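Local coordinates for protein 6-carboxyhexanoate--coa ligase (Bacillus subtilis, PDB 5FLG) that belongs to the 6-carboxyhexanoate--CoA ligase family and binds magnesium, phosphoaminophosphonic acid-adenylate ester and pimelic acid in one mixed alpha/beta chain, at residues S53-G57 / D196-Y200; L100-V105 / V189-C193; K181-H185 / D244-I250. All blocks are in the same frame, centred on the assembly; numbering follows the deposited sequence.

From the N terminus, the chain runs through helix 40-52 into the loop that opens contact 1, whose other half follows strand 188-194; the pairing closes a loop of 138 residues at the magnesium site. Within that loop, contact 2 closes a smaller one, setting the end of helix 89-102 on strand 188-194 of the mixed sheet. Contact 3 joins the end of helix 170-184 to helix 238-247 and the start of strand 250-252 and, because its segments alternate with theirs in sequence, it crosses both others. Contacts 1 and 3 lie on opposite sides of the chain's centre, their centres about 26 Å apart, while contacts 2 and 3 are linked by helix 170-184 running on into strand 188-194.

Contact 1 (S53-G57 / D196-Y200); sequences SHSRG and DDPDY. With MG (magnesium ion), chain F; ANP (phosphoaminophosphonic acid-adenylate ester), chain D; PML (pimelic acid), chain C.
Two type I beta turns, His-54 to Gly-57 and Asp-197 to Tyr-200, face each other with the CA atoms of Arg-56 and Asp-197 6.2 Å apart. Segment 196-200 supplies both protein ligands of a magnesium ion, Asp-196 OD1 and Asp-197 OD1, which bind it together with O2G and O1A of phosphoaminophosphonic acid-adenylate ester (ANP) and a water. The His-54 turn reaches this site through ANP O2G. His-54 brings its ring in edge-on: its NE2 donates to ANP O2G at 2.8 Å, nearly straight at 171°, and its CE1 lies 3.1 Å from Asp-197 OD1, the ring standing almost perpendicular to that carboxylate. Behind it, Arg-56 N donates to His-54 ND1 at 3.0 Å within the ring plane, so that bonds at both ring nitrogens hold its rotation. Arg-56 bends at chi3 (56°) and lays one guanidinium face over Asp-196 OD2, a long charge pairing in which no N-H points at the oxygen. Its NH1 instead donates to Asp-196 O at 2.9 Å, from above the carbonyl plane. Ser-55 OG donates to Asp-199 OD1 at 2.9 Å and touches Pro-198 CD. Tyr-200 turns to the other ligand, its OH making a very short 2.5 Å bond to O12 of pimelic acid. Asp-197 OD2 is engaged by Arg-171 of helix 170-184, which also holds pimelic acid. The first turn follows helix 40-52 and the second lies between strands 188-194 and 203-207, while strand 26-36 packs against His-54 and supplies His-27 O to Arg-56 NH2.

Contact 2 (L100-V105 / V189-C193); sequences LEKEGV and VAELC
Leu-100 CD2 rests on the methyl of Ala-190, 3.8 Å from its CB, where the end of helix 89-102 lies over strand 188-194. Three bumps come from the helix side. Leu-100, its CG anti to the carbonyl carbon (chi1 -66°), sends CD2 to Ala-190 and CD1 to the more distant Leu-192 CD2 at 4.4 Å. Val-105 CG2 fits between two projections of the strand, 4.0 Å from Val-189 CG1 and equally far from Ala-190 CB. The small Ala-190 side chain is thus the low point of the strand surface, with Leu-100 and Val-105 converging on it. Glu-103 brings the third bump: its aliphatic CG meets Val-189 O at 3.4 Å, and the bend at chi2 (71°) helps carry its carboxylate onward to Lys-209 and Met-210 N. The helix ends in a Schellman motif at Gly-104, whose positive phi of 127° turns the chain; Gly-104 N bonds to Glu-101 O and Val-105 N returns to Leu-100 O at 3.1 Å, setting Val-105 over the strand. Opposite, Val-189 and Ala-190 both pair with Phe-231 in a classic beta bulge, consistent with two successive side chains pointing at the helix end. Phe-231 and Ile-110 touch both Leu-100 and Val-105, extending the hydrophobic layer to strand 227-232 and helix 107-116. With the segments joined by van der Waals contacts, most between apolar side chains, the chemistry implies a mostly buried interface held by shape, the Glu-103 carboxylate taking its partners from outside the two segments.

Contact 3 (K181-H185 / D244-I250); sequences KVSRH and DLEKQPI
Lys-181 passes its aliphatic chain obliquely across Ile-250, CD coming 3.7 Å from Ile-250 CG1, as it reaches for the end of the other helix. Two helix C-terminal ends meet here: a lysine from helix 170-184 donates to backbone carbonyls at the end of helix 238-247, one in its last turn and one on the first residue beyond it. With CG anti to the backbone N (chi1 164°) and the rest of the chain extended, NZ reaches Gln-248 O at 2.6 Å and Leu-245 O at 2.9 Å. These carbonyls receive it differently. Gln-248 O is approached in the carbonyl plane, on a lone pair, whereas Leu-245 O is approached from 56° above its plane. Ser-148 O is a third acceptor, so three backbone oxygens grip the NZ of this buried residue, and the negative end of the helix dipole would probably favour its positive charge. Beside this, Val-182 CG2 packs against Leu-245 CD2 at 4.1 Å, making apolar contact between helices 170-184 and 238-247. Arg-184, bent at chi2, places NH1 3.9 Å from Ile-250 CD1; strand 74-76 lies beside both residues. Ile-250 begins the central strand of the small parallel sheet, so the two helix ends and this sheet are packed together here. At the other flank, Ala-187 N bonds to His-185 ND1 while Tyr-241 meets the ring nearly perpendicularly. His-185 NE2 then donates to Asp-244 OD2 at 3.1 Å, reaching the carboxylate on its anti side.

Contact 1 (S53-G57 / D196-Y200)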
loop_
_atom_site.group_PDB
_atom_site.type_symbol
_atom_site.label_atom_id
_atom_site.label_comp_id
_atom_site.label_asym_id
_atom_site.label_seq_id
_atom_site.Cartn_x
_atom_site.Cartn_y
_atom_site.Cartn_z
ATOM N N SER A 53 6.890 -10.636 10.862
ATOM C CA SER A 53 7.521 -11.689 11.624
ATOM C C SER A 53 8.574 -12.385 10.767
ATOM O O SER A 53 8.739 -13.586 10.845
ATOM C CB SER A 53 6.455 -12.700 12.050
ATOM O OG SER A 53 5.874 -13.277 10.891
ATOM N N HIS A 54 9.233 -11.659 9.877
ATOM C CA HIS A 54 10.101 -12.316 8.917
ATOM C C HIS A 54 11.474 -12.590 9.530
ATOM O O HIS A 54 12.043 -11.736 10.193
ATOM C CB HIS A 54 10.234 -11.489 7.645
ATOM C CG HIS A 54 10.576 -12.302 6.441
ATOM N ND1 HIS A 54 11.789 -12.943 6.313
ATOM C CD2 HIS A 54 9.802 -12.769 5.437
ATOM C CE1 HIS A 54 11.790 -13.652 5.199
ATOM N NE2 HIS A 54 10.582 -13.593 4.670
ATOM N N SER A 55 12.044 -13.746 9.200
ATOM C CA SER A 55 13.380 -14.119 9.649
ATOM C C SER A 55 14.492 -13.240 9.058
ATOM O O SER A 55 15.618 -13.289 9.522
ATOM C CB SER A 55 13.650 -15.576 9.265
ATOM O OG SER A 55 13.739 -15.737 7.838
ATOM N N ARG A 56 14.216 -12.503 7.982
ATOM C CA ARG A 56 15.213 -11.600 7.446
ATOM C C ARG A 56 15.240 -10.276 8.247
ATOM O O ARG A 56 16.039 -9.397 7.969
ATOM C CB ARG A 56 14.971 -11.345 5.951
ATOM C CG ARG A 56 15.291 -12.556 5.079
ATOM C CD ARG A 56 14.831 -12.425 3.633
ATOM N NE ARG A 56 15.362 -11.251 2.956
ATOM C CZ ARG A 56 16.528 -11.202 2.321
ATOM N NH1 ARG A 56 17.340 -12.249 2.324
ATOM N NH2 ARG A 56 16.938 -10.059 1.784
ATOM N N GLY A 57 14.368 -10.146 9.243
ATOM C CA GLY A 57 14.380 -8.998 10.145
ATOM C C GLY A 57 13.079 -8.196 10.135
ATOM O O GLY A 57 12.147 -8.472 9.365
ATOM N N ASP A 196 15.585 -16.902 -0.102
ATOM C CA ASP A 196 16.508 -15.955 0.526
ATOM C C ASP A 196 16.266 -15.873 2.066
ATOM O O ASP A 196 16.899 -15.067 2.735
ATOM C CB ASP A 196 16.381 -14.560 -0.089
ATOM C CG ASP A 196 14.930 -14.024 -0.054
ATOM O OD1 ASP A 196 13.998 -14.834 0.172
ATOM O OD2 ASP A 196 14.722 -12.800 -0.249
ATOM N N ASP A 197 15.493 -16.789 2.624
ATOM C CA ASP A 197 15.348 -16.857 4.111
ATOM C C ASP A 197 16.528 -17.628 4.759
ATOM O O ASP A 197 16.879 -18.714 4.308
ATOM C CB ASP A 197 14.062 -17.577 4.485
ATOM C CG ASP A 197 12.793 -16.899 3.943
ATOM O OD1 ASP A 197 12.834 -15.814 3.306
ATOM O OD2 ASP A 197 11.725 -17.533 4.087
ATOM N N PRO A 198 17.014 -17.169 5.932
ATOM C CA PRO A 198 18.138 -17.876 6.542
ATOM C C PRO A 198 17.745 -19.233 7.117
ATOM O O PRO A 198 18.596 -20.073 7.372
ATOM C CB PRO A 198 18.610 -16.912 7.644
ATOM C CG PRO A 198 17.435 -16.047 7.926
ATOM C CD PRO A 198 16.744 -15.881 6.598
ATOM N N ASP A 199 16.462 -19.494 7.229
ATOM C CA ASP A 199 16.016 -20.630 8.029
ATOM C C ASP A 199 15.205 -21.579 7.160
ATOM O O ASP A 199 14.482 -22.423 7.682
ATOM C CB ASP A 199 15.176 -20.155 9.205
ATOM C CG ASP A 199 14.080 -19.183 8.777
ATOM O OD1 ASP A 199 14.115 -18.628 7.632
ATOM O OD2 ASP A 199 13.148 -19.014 9.574
ATOM N N TYR A 200 15.436 -21.538 5.845
ATOM C CA TYR A 200 14.768 -22.488 4.946
ATOM C C TYR A 200 15.614 -22.816 3.727
ATOM O O TYR A 200 15.962 -21.917 2.938
ATOM C CB TYR A 200 13.436 -21.910 4.515
ATOM C CG TYR A 200 12.501 -22.938 3.964
ATOM C CD1 TYR A 200 11.776 -23.773 4.812
ATOM C CD2 TYR A 200 12.405 -23.148 2.582
ATOM C CE1 TYR A 200 10.903 -24.722 4.308
ATOM C CE2 TYR A 200 11.602 -24.151 2.069
ATOM C CZ TYR A 200 10.853 -24.934 2.923
ATOM O OH TYR A 200 9.982 -25.852 2.401
HETATM MG MG MG F . 12.122 -14.889 1.401
HETATM P PG ANP D . 8.783 -14.062 1.706
HETATM O O1G ANP D . 8.109 -13.207 2.743
HETATM O O2G ANP D . 9.977 -14.795 2.254
HETATM O O3G ANP D . 7.889 -14.977 0.933
HETATM P PB ANP D . 9.656 -13.329 -1.037
HETATM O O1B ANP D . 8.406 -13.941 -1.560
HETATM O O2B ANP D . 10.268 -12.098 -1.596
HETATM N N3B ANP D . 9.393 -12.896 0.615
HETATM P PA ANP D . 10.637 -16.032 -1.129
HETATM O O1A ANP D . 11.565 -16.763 -0.273
HETATM O O2A ANP D . 9.173 -16.358 -1.207
HETATM O O3A ANP D . 10.827 -14.444 -0.959
HETATM O "O5'" ANP D . 11.275 -16.201 -2.642
HETATM C "C5'" ANP D . 12.658 -16.323 -2.822
HETATM C "C4'" ANP D . 13.103 -15.415 -3.971
HETATM O "O4'" ANP D . 12.345 -15.747 -5.141
HETATM C "C3'" ANP D . 12.838 -13.947 -3.677
HETATM O "O3'" ANP D . 13.970 -13.319 -3.089
HETATM C "C2'" ANP D . 12.607 -13.374 -5.045
HETATM O "O2'" ANP D . 13.873 -13.166 -5.673
HETATM C "C1'" ANP D . 11.910 -14.515 -5.731
HETATM N N9 ANP D . 10.461 -14.311 -5.629
HETATM C C8 ANP D . 9.652 -14.482 -4.523
HETATM N N7 ANP D . 8.358 -14.273 -4.859
HETATM C C5 ANP D . 8.345 -13.923 -6.182
HETATM C C6 ANP D . 7.341 -13.524 -7.182
HETATM N N6 ANP D . 6.045 -13.411 -6.877
HETATM N N1 ANP D . 7.747 -13.269 -8.446
HETATM C C2 ANP D . 9.039 -13.335 -8.785
HETATM N N3 ANP D . 10.019 -13.755 -7.967
HETATM C C4 ANP D . 9.731 -13.942 -6.657
HETATM C C1 PML C . 9.177 -25.850 -1.193
HETATM O O11 PML C . 8.658 -26.633 -2.054
HETATM O O12 PML C . 9.282 -26.208 0.033
HETATM C C2 PML C . 10.021 -24.686 -1.745
HETATM C C3 PML C . 9.675 -23.283 -1.273
HETATM C C4 PML C . 10.888 -22.337 -1.207
HETATM C C5 PML C . 10.700 -21.007 -1.913
HETATM C C6 PML C . 11.089 -19.786 -1.084
HETATM C C7 PML C . 10.274 -19.681 0.207
HETATM O O71 PML C . 9.025 -19.601 0.133
HETATM O O72 PML C . 10.877 -19.557 1.303
HETATM O O HOH W 1 12.131 -12.381 1.368
#

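Contact 2 (L100-V105 / V189-C193)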
loop_
_atom_site.group_PDB
_atom_site.type_symbol
_atom_site.label_atom_id
_atom_site.label_comp_id
_atom_site.label_asym_id
_atom_site.label_seq_id
_atom_site.Cartn_x
_atom_site.Cartn_y
_atom_site.Cartn_z
ATOM N N LEU A 100 17.586 -29.423 -14.776
ATOM C CA LEU A 100 17.440 -28.359 -15.793
ATOM C C LEU A 100 17.845 -28.875 -17.189
ATOM O O LEU A 100 17.206 -28.529 -18.177
ATOM C CB LEU A 100 18.240 -27.105 -15.427
ATOM C CG LEU A 100 17.763 -26.344 -14.159
ATOM C CD1 LEU A 100 18.864 -25.426 -13.652
ATOM C CD2 LEU A 100 16.505 -25.527 -14.423
ATOM N N GLU A 101 18.906 -29.673 -17.262
ATOM C CA GLU A 101 19.405 -30.163 -18.540
ATOM C C GLU A 101 18.463 -31.144 -19.201
ATOM O O GLU A 101 18.093 -30.979 -20.359
ATOM C CB GLU A 101 20.781 -30.815 -18.396
ATOM C CG GLU A 101 21.643 -30.584 -19.631
ATOM C CD GLU A 101 22.980 -31.303 -19.592
ATOM O OE1 GLU A 101 23.694 -31.198 -18.582
ATOM O OE2 GLU A 101 23.331 -31.969 -20.579
ATOM N N LYS A 102 17.997 -32.092 -18.418
ATOM C CA LYS A 102 16.965 -33.005 -18.824
ATOM C C LYS A 102 15.679 -32.289 -19.259
ATOM O O LYS A 102 15.038 -32.697 -20.216
ATOM C CB LYS A 102 16.693 -33.979 -17.677
ATOM C CG LYS A 102 15.671 -35.041 -18.036
ATOM C CD LYS A 102 15.476 -36.039 -16.902
ATOM C CE LYS A 102 14.896 -37.346 -17.427
ATOM N NZ LYS A 102 14.009 -38.016 -16.437
ATOM N N GLU A 103 15.323 -31.181 -18.627
ATOM C CA GLU A 103 14.142 -30.440 -19.081
ATOM C C GLU A 103 14.341 -29.732 -20.427
ATOM O O GLU A 103 13.390 -29.222 -20.975
ATOM C CB GLU A 103 13.707 -29.403 -18.041
ATOM C CG GLU A 103 12.371 -28.758 -18.317
ATOM C CD GLU A 103 11.170 -29.687 -18.117
ATOM O OE1 GLU A 103 11.271 -30.637 -17.321
ATOM O OE2 GLU A 103 10.128 -29.457 -18.773
ATOM N N GLY A 104 15.581 -29.499 -20.834
ATOM C CA GLY A 104 15.835 -28.893 -22.135
ATOM C C GLY A 104 16.728 -27.670 -22.129
ATOM O O GLY A 104 17.032 -27.110 -23.183
ATOM N N VAL A 105 17.148 -27.214 -20.955
ATOM C CA VAL A 105 18.110 -26.126 -20.914
ATOM C C VAL A 105 19.496 -26.646 -21.187
ATOM O O VAL A 105 19.979 -27.539 -20.491
ATOM C CB VAL A 105 18.157 -25.443 -19.543
ATOM C CG1 VAL A 105 19.021 -24.203 -19.626
ATOM C CG2 VAL A 105 16.755 -25.093 -19.100
ATOM N N VAL A 189 10.842 -22.423 -20.142
ATOM C CA VAL A 189 11.304 -23.796 -20.250
ATOM C C VAL A 189 11.535 -24.371 -18.845
ATOM O O VAL A 189 11.366 -25.544 -18.609
ATOM C CB VAL A 189 12.621 -23.837 -21.042
ATOM C CG1 VAL A 189 13.258 -25.225 -20.996
ATOM C CG2 VAL A 189 12.380 -23.412 -22.491
ATOM N N ALA A 190 12.021 -23.551 -17.940
ATOM C CA ALA A 190 12.334 -24.043 -16.604
ATOM C C ALA A 190 12.566 -22.924 -15.612
ATOM O O ALA A 190 12.854 -21.771 -15.989
ATOM C CB ALA A 190 13.542 -24.951 -16.669
ATOM N N GLU A 191 12.374 -23.261 -14.325
ATOM C CA GLU A 191 12.532 -22.299 -13.235
ATOM C C GLU A 191 13.469 -22.929 -12.201
ATOM O O GLU A 191 13.474 -24.133 -12.020
ATOM C CB GLU A 191 11.197 -21.924 -12.596
ATOM C CG GLU A 191 11.377 -21.129 -11.290
ATOM C CD GLU A 191 10.080 -20.875 -10.486
ATOM O OE1 GLU A 191 8.998 -21.441 -10.799
ATOM O OE2 GLU A 191 10.158 -20.113 -9.484
ATOM N N LEU A 192 14.412 -22.133 -11.710
ATOM C CA LEU A 192 15.264 -22.531 -10.630
ATOM C C LEU A 192 15.020 -21.592 -9.456
ATOM O O LEU A 192 15.009 -20.373 -9.623
ATOM C CB LEU A 192 16.701 -22.445 -11.088
ATOM C CG LEU A 192 17.794 -22.612 -10.048
ATOM C CD1 LEU A 192 17.870 -24.038 -9.508
ATOM C CD2 LEU A 192 19.097 -22.192 -10.687
ATOM N N CYS A 193 14.850 -22.161 -8.267
ATOM C CA CYS A 193 14.451 -21.384 -7.116
ATOM C C CYS A 193 15.061 -21.914 -5.825
ATOM O O CYS A 193 15.100 -23.129 -5.593
ATOM C CB CYS A 193 12.943 -21.387 -6.972
ATOM S SG CYS A 193 12.378 -20.740 -5.353
#

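Contact 3 (K181-H185 / D244-I250)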
loop_
_atom_site.group_PDB
_atom_site.type_symbol
_atom_site.label_atom_id
_atom_site.label_comp_id
_atom_site.label_asym_id
_atom_site.label_seq_id
_atom_site.Cartn_x
_atom_site.Cartn_y
_atom_site.Cartn_z
ATOM N N LYS A 181 1.823 -21.230 -12.279
ATOM C CA LYS A 181 1.523 -20.143 -13.189
ATOM C C LYS A 181 2.663 -19.921 -14.174
ATOM O O LYS A 181 2.439 -19.826 -15.384
ATOM C CB LYS A 181 1.266 -18.839 -12.452
ATOM C CG LYS A 181 1.330 -17.652 -13.391
ATOM C CD LYS A 181 0.650 -16.414 -12.848
ATOM C CE LYS A 181 1.034 -15.224 -13.694
ATOM N NZ LYS A 181 0.303 -13.991 -13.334
ATOM N N VAL A 182 3.891 -19.890 -13.658
ATOM C CA VAL A 182 5.031 -19.579 -14.476
ATOM C C VAL A 182 5.241 -20.672 -15.526
ATOM O O VAL A 182 5.495 -20.381 -16.687
ATOM C CB VAL A 182 6.279 -19.376 -13.617
ATOM C CG1 VAL A 182 7.526 -19.302 -14.480
ATOM C CG2 VAL A 182 6.144 -18.094 -12.807
ATOM N N SER A 183 5.143 -21.928 -15.111
ATOM C CA SER A 183 5.447 -23.034 -16.009
ATOM C C SER A 183 4.469 -23.147 -17.181
ATOM O O SER A 183 4.799 -23.708 -18.226
ATOM C CB SER A 183 5.440 -24.317 -15.236
ATOM O OG SER A 183 5.876 -25.392 -16.033
ATOM N N ARG A 184 3.228 -22.752 -16.924
ATOM C CA ARG A 184 2.188 -22.696 -17.937
ATOM C C ARG A 184 2.587 -21.779 -19.115
ATOM O O ARG A 184 2.150 -21.955 -20.240
ATOM C CB ARG A 184 0.925 -22.166 -17.276
ATOM C CG ARG A 184 -0.281 -22.078 -18.189
ATOM C CD ARG A 184 -1.534 -22.557 -17.467
ATOM N NE ARG A 184 -2.733 -22.392 -18.284
ATOM C CZ ARG A 184 -3.199 -21.209 -18.655
ATOM N NH1 ARG A 184 -2.548 -20.110 -18.298
ATOM N NH2 ARG A 184 -4.283 -21.127 -19.406
ATOM N N HIS A 185 3.319 -20.722 -18.831
ATOM C CA HIS A 185 3.655 -19.792 -19.886
ATOM C C HIS A 185 4.430 -20.448 -21.023
ATOM O O HIS A 185 5.442 -21.073 -20.813
ATOM C CB HIS A 185 4.426 -18.621 -19.326
ATOM C CG HIS A 185 4.505 -17.468 -20.266
ATOM N ND1 HIS A 185 5.234 -17.519 -21.438
ATOM C CD2 HIS A 185 3.884 -16.267 -20.258
ATOM C CE1 HIS A 185 5.085 -16.385 -22.100
ATOM N NE2 HIS A 185 4.297 -15.594 -21.389
ATOM N N ASP A 244 2.373 -10.668 -19.033
ATOM C CA ASP A 244 1.679 -11.897 -18.677
ATOM C C ASP A 244 1.993 -12.324 -17.249
ATOM O O ASP A 244 1.093 -12.712 -16.509
ATOM C CB ASP A 244 2.049 -13.049 -19.606
ATOM C CG ASP A 244 1.655 -12.789 -21.046
ATOM O OD1 ASP A 244 0.629 -12.104 -21.248
ATOM O OD2 ASP A 244 2.354 -13.293 -21.969
ATOM N N LEU A 245 3.272 -12.368 -16.892
ATOM C CA LEU A 245 3.641 -12.818 -15.556
ATOM C C LEU A 245 3.101 -11.901 -14.460
ATOM O O LEU A 245 2.744 -12.350 -13.370
ATOM C CB LEU A 245 5.160 -12.947 -15.432
ATOM C CG LEU A 245 5.760 -14.027 -16.328
ATOM C CD1 LEU A 245 7.260 -13.881 -16.382
ATOM C CD2 LEU A 245 5.387 -15.414 -15.844
ATOM N N GLU A 246 3.054 -10.608 -14.741
ATOM C CA GLU A 246 2.576 -9.657 -13.758
ATOM C C GLU A 246 1.058 -9.540 -13.696
ATOM O O GLU A 246 0.514 -9.315 -12.609
ATOM C CB GLU A 246 3.243 -8.291 -13.959
ATOM C CG GLU A 246 4.758 -8.365 -13.765
ATOM C CD GLU A 246 5.475 -7.022 -13.852
ATOM O OE1 GLU A 246 4.974 -6.108 -14.539
ATOM O OE2 GLU A 246 6.586 -6.906 -13.272
ATOM N N LYS A 247 0.358 -9.821 -14.798
ATOM C CA LYS A 247 -1.054 -9.423 -14.902
ATOM C C LYS A 247 -2.100 -10.532 -15.107
ATOM O O LYS A 247 -3.301 -10.308 -14.907
ATOM C CB LYS A 247 -1.216 -8.374 -15.986
ATOM C CG LYS A 247 -0.448 -7.096 -15.683
ATOM C CD LYS A 247 -0.972 -6.435 -14.415
ATOM C CE LYS A 247 -1.113 -4.931 -14.580
ATOM N NZ LYS A 247 0.197 -4.261 -14.378
ATOM N N GLN A 248 -1.664 -11.724 -15.483
ATOM C CA GLN A 248 -2.606 -12.781 -15.833
ATOM C C GLN A 248 -3.083 -13.533 -14.574
ATOM O O GLN A 248 -2.275 -14.039 -13.819
ATOM C CB GLN A 248 -1.943 -13.734 -16.802
ATOM C CG GLN A 248 -2.858 -14.791 -17.387
ATOM C CD GLN A 248 -2.107 -16.092 -17.647
ATOM O OE1 GLN A 248 -1.158 -16.426 -16.925
ATOM N NE2 GLN A 248 -2.514 -16.821 -18.684
ATOM N N PRO A 249 -4.390 -13.511 -14.304
ATOM C CA PRO A 249 -4.822 -14.024 -13.010
ATOM C C PRO A 249 -5.058 -15.524 -13.029
ATOM O O PRO A 249 -5.681 -16.055 -13.940
ATOM C CB PRO A 249 -6.114 -13.256 -12.718
ATOM C CG PRO A 249 -6.590 -12.741 -14.028
ATOM C CD PRO A 249 -5.421 -12.690 -14.966
ATOM N N ILE A 250 -4.506 -16.205 -12.037
ATOM C CA ILE A 250 -4.496 -17.634 -11.979
ATOM C C ILE A 250 -4.951 -18.068 -10.583
ATOM O O ILE A 250 -4.465 -17.555 -9.578
ATOM C CB ILE A 250 -3.091 -18.155 -12.233
ATOM C CG1 ILE A 250 -2.674 -17.870 -13.695
ATOM C CG2 ILE A 250 -3.034 -19.642 -11.990
ATOM C CD1 ILE A 250 -3.208 -18.888 -14.672
#